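Local coordinates for protein ribonucleoside-diphosphate reductase subunit beta (Clostridium botulinum, PDB 6ZJK) that probably serves as the radical-generating, di-iron small subunit of a ribonucleotide reductase, the enzyme that turns ribonucleoside diphosphates into their deoxy counterparts, at residues E187-I190 with H191-L194; F268-M271 with M272-G275; Y144-I147 with L148-T152; I160-Q163 with W164-D167; I323-H326 with P327-I331. One frame throughout, in Å; residues are numbered along the deposited sequence.

All five contacts are local, joining neighbours along the chain of a mostly helical subunit. Interactions 1 and 5 sit where a loop enters a helix: the first is a side-chain N-cap, the second, at the surface, relies on a histidine nitrogen. Interaction 2 lies within helix 262-287, combining an apolar inner side, where M272 is buried, with a Q270-R273 hydrogen bond further out; it touches interaction 1 where F268 packs on L194. Interactions 3 and 4 are neighbours, with centres about 16 Å apart; S145 meets Y161, and both reach the second subunit. Interaction 3 is the buried end of a helix, whereas interaction 4 is a tight turn with a salt bridge and a bound water.

Interaction 1 (E187-I190 with H191-L194); sequences EPEI and HNFL
The start of helix 190-220 is capped by the side chain of E189, the N-cap residue, which turns back onto the first turn. Its carboxylate divides the work between two oxygens. E189 OE2 takes N192 N at 3.2 Å, nearly along its own C-O axis, and also a weak bond from H191 N. E189 OE1 offers its syn lone pair to H191 ND1 at 2.7 Å, a His-carboxylate hydrogen bond; the acid meets the imidazole at its edge, the two planes 14° apart, which restrains the ring's rotation. The bend at chi2 of E189 (-90°), after a CG set opposite the backbone N, swings the acid round to the amides. Three N-H groups thus converge on one carboxylate, which would be expected to favour its charged form.

The cap closes the loop that follows helix 168-186, where P188 centres an inverse gamma turn. N192 ND2 reaches back to the residue before P188, meeting E187 O at 3.1 Å; the bond is almost straight (177°) and lies in both the amide and the carbonyl plane. Regular helix bonding then begins with F193 N to E189 O and L194 N to I190 O. On the apolar side I190 CD1 lies 4.1 Å from F193 CD2, and L194 turns to F260 and to L264 and F268 of helix 262-287.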
# COMPACT_ATOMS: atom_id res chain seq x y z
N GLU A 187 -18.77 -11.64 -4.90
CA GLU A 187 -19.02 -13.07 -4.68
C GLU A 187 -17.69 -13.79 -4.48
O GLU A 187 -17.14 -14.37 -5.42
CB GLU A 187 -19.79 -13.67 -5.85
CG GLU A 187 -20.35 -15.08 -5.64
CD GLU A 187 -20.29 -15.91 -6.91
OE1 GLU A 187 -19.96 -17.12 -6.82
OE2 GLU A 187 -20.58 -15.37 -8.00
N PRO A 188 -17.27 -13.82 -3.23
CA PRO A 188 -16.00 -14.43 -2.89
C PRO A 188 -15.97 -15.94 -2.97
O PRO A 188 -16.19 -16.57 -2.00
CB PRO A 188 -15.81 -14.02 -1.45
CG PRO A 188 -16.75 -12.96 -1.21
CD PRO A 188 -17.91 -13.27 -2.06
N GLU A 189 -15.69 -16.49 -4.14
CA GLU A 189 -15.60 -17.92 -4.37
C GLU A 189 -14.27 -18.25 -5.04
O GLU A 189 -13.65 -17.39 -5.68
CB GLU A 189 -16.80 -18.36 -5.24
CG GLU A 189 -17.01 -19.85 -5.40
CD GLU A 189 -16.28 -20.42 -6.60
OE1 GLU A 189 -16.01 -21.64 -6.62
OE2 GLU A 189 -15.99 -19.64 -7.53
N ILE A 190 -13.83 -19.51 -4.91
CA ILE A 190 -12.46 -19.77 -5.33
C ILE A 190 -12.29 -19.64 -6.84
O ILE A 190 -11.30 -19.07 -7.32
CB ILE A 190 -11.98 -21.15 -4.83
CG1 ILE A 190 -10.56 -21.41 -5.32
CG2 ILE A 190 -12.90 -22.26 -5.30
CD1 ILE A 190 -9.49 -20.61 -4.59
N HIS A 191 -13.28 -20.00 -7.66
CA HIS A 191 -13.12 -19.88 -9.10
C HIS A 191 -13.08 -18.41 -9.52
O HIS A 191 -12.27 -18.02 -10.37
CB HIS A 191 -14.22 -20.63 -9.83
CG HIS A 191 -14.11 -22.11 -9.70
ND1 HIS A 191 -14.80 -22.82 -8.73
CD2 HIS A 191 -13.35 -23.02 -10.36
CE1 HIS A 191 -14.49 -24.10 -8.83
NE2 HIS A 191 -13.62 -24.25 -9.81
N ASN A 192 -13.96 -17.59 -8.95
CA ASN A 192 -13.90 -16.15 -9.20
C ASN A 192 -12.57 -15.57 -8.76
O ASN A 192 -12.06 -14.62 -9.37
CB ASN A 192 -15.05 -15.44 -8.50
CG ASN A 192 -16.40 -15.81 -9.07
OD1 ASN A 192 -16.50 -16.26 -10.21
ND2 ASN A 192 -17.46 -15.60 -8.29
N PHE A 193 -11.98 -16.13 -7.72
CA PHE A 193 -10.72 -15.64 -7.21
C PHE A 193 -9.59 -15.91 -8.18
O PHE A 193 -8.82 -15.03 -8.46
CB PHE A 193 -10.46 -16.24 -5.83
CG PHE A 193 -9.15 -15.88 -5.22
CD1 PHE A 193 -8.96 -14.67 -4.64
CD2 PHE A 193 -8.13 -16.77 -5.21
CE1 PHE A 193 -7.75 -14.33 -4.08
CE2 PHE A 193 -6.91 -16.45 -4.67
CZ PHE A 193 -6.73 -15.23 -4.09
N LEU A 194 -9.53 -17.12 -8.72
CA LEU A 194 -8.49 -17.49 -9.67
C LEU A 194 -8.62 -16.79 -11.02
O LEU A 194 -7.64 -16.49 -11.64
CB LEU A 194 -8.43 -18.98 -9.86
CG LEU A 194 -8.03 -19.83 -8.67
CD1 LEU A 194 -8.19 -21.29 -8.98
CD2 LEU A 194 -6.63 -19.54 -8.21

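Interaction 2 (F268-M271 with M272-G275); sequences FRQM and MRMG
Q270 and R273 lie side by side on the outer part of helix 262-287, their side chains running the same way, one turn apart. Q270 OE1 accepts from R273 NE at 2.8 Å, with an N-H...O angle of 150°. The amide and guanidinium planes are only 22° apart, yet the donor is not on a lone pair of the Q270 carbonyl: OE1 meets the guanidinium at its edge, with NE lifted out of the amide plane. Two bends make the meeting possible: Q270 folds at chi2, while R273 runs extended through CD before turning at chi3 (58°), which brings NE back beside the amide. Neither polar end stops there. R273 NH1 forms a salt bridge with E277, and Q270 NE2 makes a weak bond to E266, which also pairs with R269. R269 itself is held chiefly through NE, bonded to the backbone oxygen of K317.

Elsewhere the turn packs through apolar side chains. M272 leaves the axis with CG opposite its backbone N and lies among S307, R310 and L311 of helix 296-313, as well as touching I206. M271 goes toward I202, and F268 toward L194 and M198, all on helix 190-220. This turn therefore packs against helices 190-220 and 296-313, while R269 and R273 lie against the loop at L319. Beneath the side chains the i to i+4 backbone bonds continue, among them G275 N to M271 O at 3.1 Å.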
# COMPACT_ATOMS: atom_id res chain seq x y z
N PHE A 268 -8.13 -20.23 -18.63
CA PHE A 268 -7.10 -19.20 -18.58
C PHE A 268 -6.57 -18.88 -19.97
O PHE A 268 -6.31 -17.71 -20.29
CB PHE A 268 -5.96 -19.64 -17.66
CG PHE A 268 -6.31 -19.61 -16.19
CD1 PHE A 268 -7.51 -19.09 -15.74
CD2 PHE A 268 -5.39 -20.06 -15.25
CE1 PHE A 268 -7.82 -19.04 -14.39
CE2 PHE A 268 -5.68 -20.03 -13.88
CZ PHE A 268 -6.90 -19.51 -13.45
N ARG A 269 -6.34 -19.90 -20.80
CA ARG A 269 -5.85 -19.68 -22.16
C ARG A 269 -6.83 -18.83 -22.98
O ARG A 269 -6.41 -18.02 -23.80
CB ARG A 269 -5.55 -21.01 -22.85
CG ARG A 269 -4.23 -21.63 -22.35
CD ARG A 269 -3.87 -22.95 -23.01
NE ARG A 269 -3.05 -22.79 -24.20
CZ ARG A 269 -3.50 -22.83 -25.45
NH1 ARG A 269 -4.79 -23.03 -25.69
NH2 ARG A 269 -2.67 -22.67 -26.45
N GLN A 270 -8.11 -19.02 -22.76
CA GLN A 270 -9.11 -18.28 -23.47
C GLN A 270 -9.25 -16.85 -23.00
O GLN A 270 -9.63 -16.00 -23.75
CB GLN A 270 -10.45 -18.95 -23.39
CG GLN A 270 -10.53 -20.21 -24.20
CD GLN A 270 -10.16 -20.05 -25.65
OE1 GLN A 270 -10.82 -19.36 -26.37
NE2 GLN A 270 -9.13 -20.74 -26.08
N MET A 271 -8.91 -16.60 -21.74
CA MET A 271 -8.94 -15.29 -21.16
C MET A 271 -7.87 -14.52 -21.83
O MET A 271 -8.05 -13.43 -22.19
CB MET A 271 -8.69 -15.34 -19.66
CG MET A 271 -9.83 -15.87 -18.84
SD MET A 271 -9.73 -15.62 -17.08
CE MET A 271 -9.61 -13.88 -16.98
N MET A 272 -6.72 -15.11 -22.00
CA MET A 272 -5.67 -14.45 -22.67
C MET A 272 -6.03 -14.17 -24.15
O MET A 272 -5.65 -13.18 -24.66
CB MET A 272 -4.45 -15.29 -22.54
CG MET A 272 -3.24 -14.81 -23.23
SD MET A 272 -2.55 -13.28 -22.66
CE MET A 272 -1.51 -13.72 -21.32
N ARG A 273 -6.71 -15.10 -24.81
CA ARG A 273 -7.13 -14.94 -26.19
C ARG A 273 -8.02 -13.72 -26.33
O ARG A 273 -7.82 -12.94 -27.16
CB ARG A 273 -7.83 -16.19 -26.71
CG ARG A 273 -8.04 -16.20 -28.22
CD ARG A 273 -8.93 -17.30 -28.74
NE ARG A 273 -10.23 -17.21 -28.11
CZ ARG A 273 -11.22 -16.51 -28.59
NH1 ARG A 273 -11.05 -15.88 -29.72
NH2 ARG A 273 -12.38 -16.42 -27.96
N MET A 274 -9.01 -13.60 -25.47
CA MET A 274 -9.86 -12.46 -25.63
C MET A 274 -9.14 -11.20 -25.27
O MET A 274 -9.16 -10.26 -26.00
CB MET A 274 -11.02 -12.57 -24.69
CG MET A 274 -12.01 -13.66 -24.98
SD MET A 274 -13.10 -13.30 -26.37
CE MET A 274 -14.03 -14.81 -26.41
N GLY A 275 -8.28 -11.16 -24.29
CA GLY A 275 -7.51 -10.00 -23.98
C GLY A 275 -6.66 -9.57 -25.12
O GLY A 275 -6.57 -8.43 -25.35

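Interaction 3 (Y144-I147 with L148-T152); sequences YSYI and LDTVT
T150 bonds back to Y146 in the last turn of helix 124-151, a long helix of the bundle that also carries the iron ligands E137 and H140. The hydroxyl of T150 sits beside its own backbone N (chi1 -60°), a setting that aims OG1 down the helix at the preceding turn. There it donates to Y146 O at 2.9 Å, nearly along the C=O direction, while T150 N adds a weak bond to the same oxygen. T150 OG1 is also 3.5 Å from Y146 CE1, so the tyrosine ring slants past the hydroxyl.

Y146 has CG opposite its backbone N (chi1 169°), and its OH reaches I76 O. Y144 OH bonds D107, an iron ligand, making it a second-shell neighbour of the metal site; its place one turn after the ligand H140 is consistent with the radical-bearing tyrosine of class I R2 subunits. S145 OG bonds Y161 OH and W51 N of the second subunit, and D149 OD1 forms a salt bridge with R157. I147 and L148 face inward, against T227 and I230 and against F96 respectively.

Near the end of the helix two backbone donors share I147 O: V151 N at 3.0 Å, almost in line with the carbonyl, and T150 N at 3.2 Å, well above its plane. Both V151 methyls lie to one side of that oxygen, CG1 and CG2 each 3.5 Å from I147 O.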
# COMPACT_ATOMS: atom_id res chain seq x y z
N TYR A 144 0.58 10.39 -14.04
CA TYR A 144 -0.26 10.80 -15.14
C TYR A 144 -0.82 12.19 -14.85
O TYR A 144 -0.87 12.98 -15.71
CB TYR A 144 -1.37 9.80 -15.48
CG TYR A 144 -0.90 8.36 -15.69
CD1 TYR A 144 0.26 8.09 -16.34
CD2 TYR A 144 -1.61 7.30 -15.21
CE1 TYR A 144 0.69 6.81 -16.52
CE2 TYR A 144 -1.19 6.02 -15.39
CZ TYR A 144 -0.04 5.79 -16.04
OH TYR A 144 0.40 4.54 -16.19
N SER A 145 -1.24 12.44 -13.63
CA SER A 145 -1.67 13.78 -13.24
C SER A 145 -0.54 14.79 -13.43
O SER A 145 -0.77 15.93 -13.86
CB SER A 145 -2.17 13.79 -11.79
OG SER A 145 -3.58 13.59 -11.73
N TYR A 146 0.66 14.39 -13.08
CA TYR A 146 1.82 15.22 -13.22
C TYR A 146 2.11 15.55 -14.68
O TYR A 146 2.44 16.64 -14.97
CB TYR A 146 3.03 14.61 -12.57
CG TYR A 146 4.33 15.27 -12.88
CD1 TYR A 146 4.55 16.57 -12.61
CD2 TYR A 146 5.35 14.58 -13.40
CE1 TYR A 146 5.73 17.15 -12.87
CE2 TYR A 146 6.55 15.16 -13.67
CZ TYR A 146 6.73 16.45 -13.40
OH TYR A 146 7.91 17.03 -13.66
N ILE A 147 2.04 14.57 -15.56
CA ILE A 147 2.25 14.83 -17.00
C ILE A 147 1.22 15.83 -17.52
O ILE A 147 1.57 16.83 -18.16
CB ILE A 147 2.22 13.52 -17.81
CG1 ILE A 147 3.47 12.67 -17.51
CG2 ILE A 147 2.11 13.81 -19.33
CD1 ILE A 147 3.42 11.24 -18.06
N LEU A 148 -0.07 15.56 -17.27
CA LEU A 148 -1.13 16.34 -17.89
C LEU A 148 -1.19 17.76 -17.35
O LEU A 148 -1.52 18.69 -18.10
CB LEU A 148 -2.47 15.62 -17.72
CG LEU A 148 -2.63 14.28 -18.42
CD1 LEU A 148 -4.03 13.79 -18.14
CD2 LEU A 148 -2.35 14.36 -19.98
N ASP A 149 -0.93 17.93 -16.04
CA ASP A 149 -0.95 19.26 -15.45
C ASP A 149 0.24 20.09 -15.90
O ASP A 149 0.17 21.32 -15.87
CB ASP A 149 -0.99 19.16 -13.92
CG ASP A 149 -1.35 20.48 -13.25
OD1 ASP A 149 -2.43 21.05 -13.56
OD2 ASP A 149 -0.56 20.95 -12.41
N THR A 150 1.33 19.44 -16.32
CA THR A 150 2.51 20.20 -16.68
C THR A 150 2.57 20.55 -18.17
O THR A 150 2.91 21.70 -18.50
CB THR A 150 3.77 19.45 -16.27
OG1 THR A 150 3.73 19.26 -14.86
CG2 THR A 150 5.00 20.27 -16.60
N VAL A 151 2.19 19.63 -19.07
CA VAL A 151 2.37 19.91 -20.49
C VAL A 151 1.18 20.63 -21.13
O VAL A 151 1.32 21.12 -22.25
CB VAL A 151 2.64 18.64 -21.32
CG1 VAL A 151 3.76 17.80 -20.68
CG2 VAL A 151 1.38 17.79 -21.47
N THR A 152 0.05 20.77 -20.44
CA THR A 152 -1.09 21.46 -21.03
C THR A 152 -1.87 22.19 -19.93
O THR A 152 -1.53 22.13 -18.75
CB THR A 152 -1.95 20.48 -21.85
OG1 THR A 152 -2.88 21.21 -22.68
CG2 THR A 152 -2.69 19.49 -20.94

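Interaction 4 (I160-Q163 with W164-D167); sequences IYDQ and WRED
Q163 O accepts from E166 N at 3.1 Å in the turn between helix 154-161 and the short, weakly bonded helix 163-166, with W164 folded back over it. The donor comes from above the carbonyl plane, and D167 N adds a weak bond to the same oxygen. The side chain of Q163 bends at chi2 and goes elsewhere, its OE1 weakly bonded to K98 of helix 90-118.

D162 O takes R165 N at 2.8 Å, again from above the carbonyl plane. The two side chains make a salt bridge: D162 OD1 lies 3.4 Å from R165 NE at the edge of the guanidinium, a weak bond with the two planes at right angles. The stronger partners of D162 OD2 come from the second subunit, R53 and R35, while R165 NH2 bonds G33 O there. This turn is thus part of the subunit interface, and the several arginines would be expected to favour an ionised D162.

W164 CG stands between the backbone N and the carbonyl carbon (chi1 66°), which lays the ring beneath R165. R165 CG is 3.6 Å above the centre of the W164 ring, and the guanidinium is offset over W164 CZ2. F29 of the second subunit meets the indole edge-to-face. At the indole edge W164 CD1 comes 3.4 Å from Y161 O. NE1 donates to a water that can in turn donate to D162 OD1, though other acceptors are also in its reach; the water oxygen lies 2.9 Å from W164 NE1 and from D162 OD1 alike.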
# COMPACT_ATOMS: atom_id res chain seq x y z
N ILE A 160 -8.90 15.29 -21.18
CA ILE A 160 -8.20 14.01 -21.32
C ILE A 160 -8.60 13.04 -20.21
O ILE A 160 -8.87 11.87 -20.47
CB ILE A 160 -6.68 14.22 -21.39
CG1 ILE A 160 -6.32 14.95 -22.70
CG2 ILE A 160 -5.93 12.87 -21.29
CD1 ILE A 160 -4.94 15.57 -22.68
N TYR A 161 -8.65 13.53 -18.96
CA TYR A 161 -9.24 12.75 -17.86
C TYR A 161 -10.57 12.12 -18.27
O TYR A 161 -10.80 10.93 -18.02
CB TYR A 161 -9.48 13.63 -16.63
CG TYR A 161 -8.36 13.95 -15.63
CD1 TYR A 161 -7.25 13.13 -15.45
CD2 TYR A 161 -8.50 15.06 -14.81
CE1 TYR A 161 -6.27 13.47 -14.47
CE2 TYR A 161 -7.56 15.40 -13.87
CZ TYR A 161 -6.45 14.63 -13.69
OH TYR A 161 -5.58 15.06 -12.70
N ASP A 162 -11.46 12.90 -18.90
CA ASP A 162 -12.84 12.47 -19.15
C ASP A 162 -13.02 11.78 -20.51
O ASP A 162 -14.15 11.60 -20.95
CB ASP A 162 -13.79 13.67 -19.09
CG ASP A 162 -14.11 14.10 -17.67
OD1 ASP A 162 -14.06 13.26 -16.75
OD2 ASP A 162 -14.40 15.29 -17.46
N GLN A 163 -11.93 11.35 -21.14
CA GLN A 163 -12.11 10.84 -22.49
C GLN A 163 -13.02 9.61 -22.51
O GLN A 163 -13.82 9.44 -23.44
CB GLN A 163 -10.73 10.54 -23.09
CG GLN A 163 -10.70 10.29 -24.56
CD GLN A 163 -10.63 11.54 -25.40
OE1 GLN A 163 -10.78 11.47 -26.62
NE2 GLN A 163 -10.40 12.70 -24.77
N TRP A 164 -13.10 8.84 -21.42
CA TRP A 164 -13.98 7.68 -21.32
C TRP A 164 -15.46 8.05 -21.27
O TRP A 164 -16.30 7.19 -21.55
CB TRP A 164 -13.63 6.83 -20.08
CG TRP A 164 -13.89 7.52 -18.76
CD1 TRP A 164 -13.05 8.37 -18.10
CD2 TRP A 164 -15.07 7.41 -17.95
NE1 TRP A 164 -13.63 8.80 -16.93
CE2 TRP A 164 -14.87 8.23 -16.81
CE3 TRP A 164 -16.28 6.72 -18.08
CZ2 TRP A 164 -15.83 8.36 -15.82
CZ3 TRP A 164 -17.23 6.85 -17.09
CH2 TRP A 164 -17.00 7.67 -15.97
N ARG A 165 -15.79 9.28 -20.89
CA ARG A 165 -17.19 9.70 -20.90
C ARG A 165 -17.70 10.02 -22.30
O ARG A 165 -18.91 10.19 -22.48
CB ARG A 165 -17.42 10.92 -19.99
CG ARG A 165 -16.98 10.70 -18.53
CD ARG A 165 -17.30 11.93 -17.67
NE ARG A 165 -17.06 11.66 -16.26
CZ ARG A 165 -17.98 11.19 -15.41
NH1 ARG A 165 -19.23 10.97 -15.83
NH2 ARG A 165 -17.65 10.95 -14.15
N GLU A 166 -16.82 10.18 -23.29
CA GLU A 166 -17.01 10.65 -24.66
C GLU A 166 -16.88 9.56 -25.73
O GLU A 166 -17.12 9.85 -26.90
CB GLU A 166 -16.05 11.81 -25.00
CG GLU A 166 -16.30 13.13 -24.28
CD GLU A 166 -17.80 13.38 -24.05
OE1 GLU A 166 -18.57 13.46 -25.04
OE2 GLU A 166 -18.20 13.58 -22.86
N ASP A 167 -16.12 8.51 -25.41
CA ASP A 167 -15.70 7.49 -26.37
C ASP A 167 -16.29 6.15 -25.93
O ASP A 167 -15.88 5.59 -24.91
CB ASP A 167 -14.18 7.44 -26.45
CG ASP A 167 -13.67 6.45 -27.50
OD1 ASP A 167 -13.80 5.23 -27.28
OD2 ASP A 167 -13.15 6.91 -28.54
O HOH W 1 -12.94 11.02 -15.27

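Interaction 5 (I323-H326 with P327-I331); sequences INKH and PMEWI
H326 ND1 accepts the backbone N-H of M328 at 3.1 Å, closing a small turn round P327 just before the short helix 330-334. The N-H...N angle is 156°, but M328 N lies tilted 30° out of the ring plane, so the bond is angled to the imidazole. P327 N has no hydrogen to offer, which leaves M328 N as the first amide after the histidine that can donate. H326 CG stands opposite its backbone N (chi1 -167°), a conformation that sends the ring forward over the following residues. At the far side of the ring NE2 makes a weak hydrogen bond to D332 OD1. Both imidazole nitrogens are therefore engaged, one as an acceptor and the other turned to a carboxylate.

The ring is also held by its faces. E329 CA sits over the centre of one of them, 3.9 Å from the centroid of the H326 ring and almost on the ring normal, a CH-pi contact. Y305 of helix 296-313 stacks on the imidazole and also touches P327, fastening this surface loop to the bundle; M328 packs on L298 and Y302 of the same helix.

Farther out, the charges are paired loosely. K325 NZ is 4.0 Å from E329 OE1, a long salt bridge, while K325 CE comes nearer, at 3.5 Å from the same oxygen. Because ND1 accepts a hydrogen bond from M328 N, it must carry a lone pair there, consistent with a neutral imidazole whose proton is on NE2, facing D332.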
# COMPACT_ATOMS: atom_id res chain seq x y z
N ILE A 323 4.11 -17.18 -34.66
CA ILE A 323 4.78 -15.90 -34.52
C ILE A 323 5.89 -16.09 -33.49
O ILE A 323 5.66 -15.95 -32.29
CB ILE A 323 3.81 -14.79 -34.07
CG1 ILE A 323 2.65 -14.66 -35.05
CG2 ILE A 323 4.54 -13.46 -33.92
CD1 ILE A 323 1.58 -13.73 -34.54
N ASN A 324 7.09 -16.43 -33.95
CA ASN A 324 8.18 -16.75 -33.03
C ASN A 324 9.30 -15.72 -32.99
O ASN A 324 10.10 -15.74 -32.04
CB ASN A 324 8.74 -18.14 -33.37
CG ASN A 324 8.98 -18.33 -34.85
OD1 ASN A 324 8.85 -17.39 -35.63
ND2 ASN A 324 9.27 -19.55 -35.24
N LYS A 325 9.38 -14.80 -33.95
CA LYS A 325 10.45 -13.83 -33.69
C LYS A 325 9.84 -12.47 -33.38
O LYS A 325 8.86 -12.05 -34.01
CB LYS A 325 11.42 -13.72 -34.88
CG LYS A 325 12.74 -12.99 -34.51
CD LYS A 325 13.57 -13.70 -33.44
CE LYS A 325 13.94 -12.72 -32.33
NZ LYS A 325 12.83 -12.58 -31.34
N HIS A 326 10.63 -11.77 -32.57
CA HIS A 326 10.20 -10.51 -31.99
C HIS A 326 10.01 -9.49 -33.11
O HIS A 326 10.99 -9.16 -33.80
CB HIS A 326 11.23 -10.04 -30.97
CG HIS A 326 10.78 -8.92 -30.11
ND1 HIS A 326 9.85 -7.98 -30.51
CD2 HIS A 326 11.14 -8.57 -28.85
CE1 HIS A 326 9.66 -7.10 -29.54
NE2 HIS A 326 10.43 -7.44 -28.52
N PRO A 327 8.81 -8.96 -33.32
CA PRO A 327 8.58 -8.08 -34.48
C PRO A 327 9.03 -6.64 -34.27
O PRO A 327 9.10 -5.90 -35.26
CB PRO A 327 7.06 -8.17 -34.68
CG PRO A 327 6.53 -8.45 -33.31
CD PRO A 327 7.56 -9.28 -32.60
N MET A 328 9.33 -6.23 -33.04
CA MET A 328 9.79 -4.87 -32.74
C MET A 328 10.97 -4.94 -31.77
O MET A 328 10.92 -4.43 -30.65
CB MET A 328 8.68 -4.02 -32.11
CG MET A 328 7.36 -3.98 -32.83
SD MET A 328 6.20 -2.95 -31.91
CE MET A 328 7.01 -1.35 -32.00
N GLU A 329 12.06 -5.58 -32.19
CA GLU A 329 13.16 -5.90 -31.28
C GLU A 329 13.78 -4.67 -30.62
O GLU A 329 14.36 -4.79 -29.52
CB GLU A 329 14.22 -6.74 -31.99
CG GLU A 329 15.20 -7.31 -31.00
CD GLU A 329 15.71 -8.67 -31.38
OE1 GLU A 329 15.04 -9.36 -32.19
OE2 GLU A 329 16.76 -9.07 -30.83
N TRP A 330 13.73 -3.52 -31.30
CA TRP A 330 14.36 -2.31 -30.78
C TRP A 330 13.80 -1.89 -29.43
O TRP A 330 14.50 -1.21 -28.68
CB TRP A 330 14.21 -1.16 -31.78
CG TRP A 330 12.77 -0.76 -32.01
CD1 TRP A 330 11.92 -1.24 -32.98
CD2 TRP A 330 12.01 0.20 -31.25
NE1 TRP A 330 10.69 -0.63 -32.86
CE2 TRP A 330 10.72 0.25 -31.81
CE3 TRP A 330 12.30 1.01 -30.15
CZ2 TRP A 330 9.71 1.09 -31.32
CZ3 TRP A 330 11.29 1.86 -29.65
CH2 TRP A 330 10.02 1.88 -30.24
N ILE A 331 12.57 -2.29 -29.10
CA ILE A 331 11.92 -1.86 -27.86
C ILE A 331 12.71 -2.33 -26.63
O ILE A 331 12.76 -1.63 -25.60
CB ILE A 331 10.48 -2.38 -27.81
CG1 ILE A 331 9.57 -1.55 -28.71
CG2 ILE A 331 9.91 -2.29 -26.41
CD1 ILE A 331 8.13 -2.01 -28.65